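Local coordinates for protein amidohydrolase (Brucella melitensis biovar Abortus, PDB 4F0L) that is a metal-dependent hydrolase of the amidohydrolase family that binds iron and may act as a deaminase, at residues 342-347 / 415-420; 396-401 / 409-414. One frame throughout, in Å; residues are numbered along the deposited sequence.

Contact 1: residues 342-347 / 415-420; sequences QLEYSQ and WIFAGR
The rings of Phe417 and Tyr345 meet obliquely, neither stacked nor edge-to-face: their centroids lie 5.8 Å apart and their planes are inclined by 37°. One face of the Phe417 ring is covered by its neighbour Ile416, whose CG2 sits 3.7 Å above the plane, over the ring centre. At the ring's edge, near its plane, Tyr345 OH comes within 3.6 Å of Phe417 CD1. The side chains run past each other in opposite directions, which brings Tyr345 CE1 to 3.7 Å from Phe417 CD1. The Glu344 side chain crosses that of Phe417 at about a right angle, its CG oblique to the ring and 4.0 Å from Phe417 CE1. This CG stands anti to the backbone N (chi1 173°) and the chain then bends at chi2 (63°); the carboxylate is held by a salt bridge to Arg348 and by the backbone N atoms of Val356 and Leu357.

No direct hydrogen bond joins the segments, but a water bridges them, 2.5 Å from Tyr345 OH and donating to Phe417 O at 2.8 Å. The same hydroxyl is hydrogen-bonded to Asn306 of the second subunit. This buried helix-helix contact links helix 336-351 to the C-terminal part of helix 408-417, beside the subunit interface.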
loop_
_atom_site.group_PDB
_atom_site.type_symbol
_atom_site.label_atom_id
_atom_site.label_comp_id
_atom_site.label_asym_id
_atom_site.label_seq_id
_atom_site.Cartn_x
_atom_site.Cartn_y
_atom_site.Cartn_z
ATOM N N GLN B 342 1.493 -3.386 5.135
ATOM C CA GLN B 342 2.684 -4.056 4.581
ATOM C C GLN B 342 3.284 -5.083 5.560
ATOM O O GLN B 342 3.652 -6.192 5.157
ATOM C CB GLN B 342 3.720 -3.038 4.126
ATOM C CG GLN B 342 5.056 -3.616 3.632
ATOM C CD GLN B 342 4.905 -4.519 2.433
ATOM O OE1 GLN B 342 4.066 -4.262 1.580
ATOM N NE2 GLN B 342 5.682 -5.616 2.381
ATOM N N LEU B 343 3.343 -4.733 6.848
ATOM C CA LEU B 343 3.790 -5.690 7.845
ATOM C C LEU B 343 2.942 -6.980 7.805
ATOM O O LEU B 343 3.484 -8.080 7.611
ATOM C CB LEU B 343 3.767 -5.062 9.231
ATOM C CG LEU B 343 4.128 -5.953 10.410
ATOM C CD1 LEU B 343 5.510 -6.591 10.250
ATOM C CD2 LEU B 343 3.978 -5.140 11.711
ATOM N N GLU B 344 1.624 -6.844 7.917
ATOM C CA GLU B 344 0.755 -7.995 7.907
ATOM C C GLU B 344 0.872 -8.767 6.610
ATOM O O GLU B 344 0.981 -10.002 6.635
ATOM C CB GLU B 344 -0.696 -7.556 8.172
ATOM C CG GLU B 344 -1.796 -8.628 8.026
ATOM C CD GLU B 344 -1.706 -9.794 8.991
ATOM O OE1 GLU B 344 -0.964 -9.744 10.025
ATOM O OE2 GLU B 344 -2.391 -10.804 8.709
ATOM N N TYR B 345 0.827 -8.059 5.480
ATOM C CA TYR B 345 0.778 -8.734 4.205
ATOM C C TYR B 345 2.091 -9.460 3.938
ATOM O O TYR B 345 2.084 -10.508 3.298
ATOM C CB TYR B 345 0.418 -7.800 3.032
ATOM C CG TYR B 345 -1.054 -7.356 2.954
ATOM C CD1 TYR B 345 -2.025 -7.850 3.825
ATOM C CD2 TYR B 345 -1.463 -6.496 1.965
ATOM C CE1 TYR B 345 -3.362 -7.462 3.726
ATOM C CE2 TYR B 345 -2.792 -6.088 1.864
ATOM C CZ TYR B 345 -3.748 -6.607 2.721
ATOM O OH TYR B 345 -5.058 -6.205 2.586
ATOM N N SER B 346 3.215 -8.933 4.429
ATOM C CA SER B 346 4.485 -9.617 4.259
ATOM C C SER B 346 4.348 -10.966 4.965
ATOM O O SER B 346 4.862 -11.988 4.476
ATOM C CB SER B 346 5.670 -8.800 4.793
ATOM O OG SER B 346 5.652 -8.637 6.205
ATOM N N GLN B 347 3.640 -10.973 6.091
ATOM C CA GLN B 347 3.469 -12.208 6.839
ATOM C C GLN B 347 2.528 -13.167 6.115
ATOM O O GLN B 347 2.814 -14.378 6.051
ATOM C CB GLN B 347 3.021 -11.947 8.284
ATOM C CG GLN B 347 3.945 -10.991 9.059
ATOM C CD GLN B 347 5.388 -11.444 9.080
ATOM O OE1 GLN B 347 6.312 -10.663 8.791
ATOM N NE2 GLN B 347 5.595 -12.690 9.416
ATOM N N TRP B 415 -9.846 1.254 8.050
ATOM C CA TRP B 415 -8.795 2.215 7.870
ATOM C C TRP B 415 -7.581 1.582 7.290
ATOM O O TRP B 415 -7.028 2.071 6.312
ATOM C CB TRP B 415 -8.440 2.806 9.228
ATOM C CG TRP B 415 -7.370 3.852 9.244
ATOM C CD1 TRP B 415 -6.979 4.710 8.211
ATOM C CD2 TRP B 415 -6.550 4.224 10.379
ATOM N NE1 TRP B 415 -5.986 5.543 8.629
ATOM C CE2 TRP B 415 -5.699 5.315 9.930
ATOM C CE3 TRP B 415 -6.418 3.759 11.686
ATOM C CZ2 TRP B 415 -4.769 5.913 10.773
ATOM C CZ3 TRP B 415 -5.475 4.361 12.519
ATOM C CH2 TRP B 415 -4.680 5.415 12.071
ATOM N N ILE B 416 -7.123 0.501 7.904
ATOM C CA ILE B 416 -5.807 -0.048 7.575
ATOM C C ILE B 416 -5.828 -0.924 6.326
ATOM O O ILE B 416 -4.881 -0.904 5.561
ATOM C CB ILE B 416 -5.252 -0.860 8.758
ATOM C CG1 ILE B 416 -4.898 0.088 9.903
ATOM C CG2 ILE B 416 -4.036 -1.698 8.331
ATOM C CD1 ILE B 416 -4.752 -0.600 11.255
ATOM N N PHE B 417 -6.897 -1.687 6.109
ATOM C CA PHE B 417 -6.929 -2.663 5.019
ATOM C C PHE B 417 -7.769 -2.302 3.825
ATOM O O PHE B 417 -7.521 -2.778 2.746
ATOM C CB PHE B 417 -7.344 -4.040 5.554
ATOM C CG PHE B 417 -6.348 -4.622 6.517
ATOM C CD1 PHE B 417 -5.145 -5.140 6.062
ATOM C CD2 PHE B 417 -6.579 -4.586 7.887
ATOM C CE1 PHE B 417 -4.214 -5.667 6.942
ATOM C CE2 PHE B 417 -5.634 -5.095 8.775
ATOM C CZ PHE B 417 -4.453 -5.641 8.309
ATOM N N ALA B 418 -8.804 -1.498 4.027
ATOM C CA ALA B 418 -9.798 -1.268 2.978
ATOM C C ALA B 418 -9.841 0.167 2.508
ATOM O O ALA B 418 -10.605 0.456 1.618
ATOM C CB ALA B 418 -11.182 -1.711 3.433
ATOM N N GLY B 419 -9.057 1.062 3.111
ATOM C CA GLY B 419 -9.045 2.470 2.682
ATOM C C GLY B 419 -10.368 3.184 2.958
ATOM O O GLY B 419 -10.700 4.181 2.305
ATOM N N ARG B 420 -11.127 2.687 3.938
ATOM C CA ARG B 420 -12.483 3.187 4.198
ATOM C C ARG B 420 -12.572 4.274 5.311
ATOM O O ARG B 420 -13.661 4.734 5.634
ATOM C CB ARG B 420 -13.385 1.992 4.564
ATOM C CG ARG B 420 -13.728 1.063 3.390
ATOM C CD ARG B 420 -14.691 1.623 2.360
ATOM N NE ARG B 420 -14.810 0.676 1.241
ATOM C CZ ARG B 420 -15.674 -0.336 1.169
ATOM N NH1 ARG B 420 -16.591 -0.500 2.105
ATOM N NH2 ARG B 420 -15.658 -1.157 0.122
HETATM O O HOH W 1 -5.531 -4.128 1.274
#

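Contact 2: residues 396-401 / 409-414; sequences VSLDVE and DVVLDG
Strand 395-399 and the turn after it pack against helix 408-417, which follows closely in the chain and leads on to strand 422-428. Val411 carries the helix side of the contact, with CG1 meeting both partners: it lies 3.9 Å from Leu398 CD1 and 3.8 Å from Val400 CG1. This branch is directed at the strand because it stands trans to the helix backbone nitrogen (chi1 171°). The Val400 and Val411 side chains cross at about a right angle, whereas Leu398 and Val411 meet at a slant. All three CB atoms point toward the opposing segment, and the nearest CA pair, Val400 and Val411, is 7.4 Å apart.

Strands 395-399 and 422-428 are antiparallel neighbours in one mixed sheet, so the helix lies within the connection between them and packs back on the first. Asp399 forms an Asx turn: its OD1 accepts from Glu401 N at 2.9 Å, with an N-H...O angle of 161°, the donor arriving nearly in line with the C-O bond. Val400, inside this turn, also touches Val56 of strand 56-66. Farther round the helix, Asp409 forms salt bridges with Arg366 and with Arg79 of the second subunit.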
loop_
_atom_site.group_PDB
_atom_site.type_symbol
_atom_site.label_atom_id
_atom_site.label_comp_id
_atom_site.label_asym_id
_atom_site.label_seq_id
_atom_site.Cartn_x
_atom_site.Cartn_y
_atom_site.Cartn_z
ATOM N N VAL B 396 -5.499 11.359 17.725
ATOM C CA VAL B 396 -5.928 11.439 16.328
ATOM C C VAL B 396 -7.437 11.107 16.222
ATOM O O VAL B 396 -7.909 10.155 16.864
ATOM C CB VAL B 396 -5.123 10.420 15.463
ATOM C CG1 VAL B 396 -5.558 10.408 13.994
ATOM C CG2 VAL B 396 -3.602 10.667 15.562
ATOM N N SER B 397 -8.209 11.902 15.444
ATOM C CA SER B 397 -9.576 11.496 15.129
ATOM C C SER B 397 -9.633 10.984 13.690
ATOM O O SER B 397 -8.891 11.447 12.821
ATOM C CB SER B 397 -10.577 12.600 15.357
ATOM O OG SER B 397 -10.454 13.627 14.382
ATOM N N LEU B 398 -10.487 9.988 13.469
ATOM C CA LEU B 398 -10.596 9.364 12.192
ATOM C C LEU B 398 -11.886 9.792 11.506
ATOM O O LEU B 398 -12.936 9.847 12.147
ATOM C CB LEU B 398 -10.543 7.837 12.332
ATOM C CG LEU B 398 -9.223 7.273 12.878
ATOM C CD1 LEU B 398 -9.377 5.793 13.160
ATOM C CD2 LEU B 398 -8.022 7.492 11.936
ATOM N N ASP B 399 -11.807 10.043 10.197
ATOM C CA ASP B 399 -12.997 10.302 9.388
ATOM C C ASP B 399 -13.662 8.953 9.126
ATOM O O ASP B 399 -13.097 8.105 8.423
ATOM C CB ASP B 399 -12.599 10.992 8.079
ATOM C CG ASP B 399 -13.788 11.270 7.158
ATOM O OD1 ASP B 399 -14.775 10.548 7.170
ATOM O OD2 ASP B 399 -13.745 12.264 6.439
ATOM N N VAL B 400 -14.857 8.771 9.692
ATOM C CA VAL B 400 -15.632 7.533 9.555
ATOM C C VAL B 400 -16.929 7.754 8.770
ATOM O O VAL B 400 -17.908 7.020 8.930
ATOM C CB VAL B 400 -15.944 6.904 10.932
ATOM C CG1 VAL B 400 -14.659 6.380 11.562
ATOM C CG2 VAL B 400 -16.712 7.881 11.821
ATOM N N GLU B 401 -16.891 8.729 7.879
ATOM C CA GLU B 401 -18.012 9.040 7.010
ATOM C C GLU B 401 -18.458 7.803 6.215
ATOM O O GLU B 401 -19.652 7.563 6.059
ATOM C CB GLU B 401 -17.588 10.196 6.102
ATOM C CG GLU B 401 -18.665 10.844 5.254
ATOM C CD GLU B 401 -18.179 12.172 4.672
ATOM O OE1 GLU B 401 -17.803 12.178 3.478
ATOM O OE2 GLU B 401 -18.112 13.179 5.421
ATOM N N ASP B 409 -13.118 -1.930 16.520
ATOM C CA ASP B 409 -12.112 -2.676 15.735
ATOM C C ASP B 409 -12.387 -2.633 14.208
ATOM O O ASP B 409 -11.465 -2.547 13.392
ATOM C CB ASP B 409 -12.061 -4.129 16.206
ATOM C CG ASP B 409 -11.339 -4.308 17.536
ATOM O OD1 ASP B 409 -10.779 -3.337 18.091
ATOM O OD2 ASP B 409 -11.349 -5.457 18.034
ATOM N N VAL B 410 -13.660 -2.664 13.840
ATOM C CA VAL B 410 -14.081 -2.597 12.461
ATOM C C VAL B 410 -13.597 -1.294 11.838
ATOM O O VAL B 410 -13.179 -1.260 10.664
ATOM C CB VAL B 410 -15.624 -2.760 12.350
ATOM C CG1 VAL B 410 -16.114 -2.471 10.932
ATOM C CG2 VAL B 410 -16.025 -4.161 12.795
ATOM N N VAL B 411 -13.590 -0.216 12.630
ATOM C CA VAL B 411 -13.053 1.054 12.128
ATOM C C VAL B 411 -11.554 0.915 11.775
ATOM O O VAL B 411 -11.106 1.412 10.714
ATOM C CB VAL B 411 -13.249 2.231 13.108
ATOM C CG1 VAL B 411 -12.469 3.446 12.600
ATOM C CG2 VAL B 411 -14.728 2.545 13.320
ATOM N N LEU B 412 -10.782 0.264 12.654
ATOM C CA LEU B 412 -9.339 0.108 12.428
ATOM C C LEU B 412 -9.089 -0.742 11.182
ATOM O O LEU B 412 -8.204 -0.424 10.373
ATOM C CB LEU B 412 -8.641 -0.519 13.627
ATOM C CG LEU B 412 -8.602 0.327 14.899
ATOM C CD1 LEU B 412 -8.002 -0.448 16.088
ATOM C CD2 LEU B 412 -7.877 1.656 14.656
ATOM N N ASP B 413 -9.838 -1.832 11.044
ATOM C CA ASP B 413 -9.647 -2.713 9.892
ATOM C C ASP B 413 -10.028 -2.007 8.588
ATOM O O ASP B 413 -9.374 -2.195 7.559
ATOM C CB ASP B 413 -10.391 -4.026 10.100
ATOM C CG ASP B 413 -9.755 -4.889 11.181
ATOM O OD1 ASP B 413 -8.542 -4.804 11.381
ATOM O OD2 ASP B 413 -10.453 -5.676 11.811
ATOM N N GLY B 414 -11.013 -1.123 8.645
ATOM C CA GLY B 414 -11.452 -0.378 7.462
ATOM C C GLY B 414 -10.422 0.630 7.053
ATOM O O GLY B 414 -10.093 0.808 5.873
#

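Overall arrangement
Both contacts draw on helix 408-417, but on different parts of it: contact 2 uses Val411 to meet strand 395-399, and contact 1 uses Phe417 in the C-terminal part to meet helix 336-351. Their centres are 13 Å apart, and they touch through Trp415, whose CE2 is 3.8 Å from Leu398 CD2, and through a probable hydrogen bond from Arg420 N to Gly414 O. The three touching residues of contact 1 are all buried, and it combines aromatic packing with a bridging water; contact 2 is purely aliphatic across its segments, with Leu398 and Val411 buried and Val400 partly exposed. Both lie away from the iron site, and each has residues touching the second subunit.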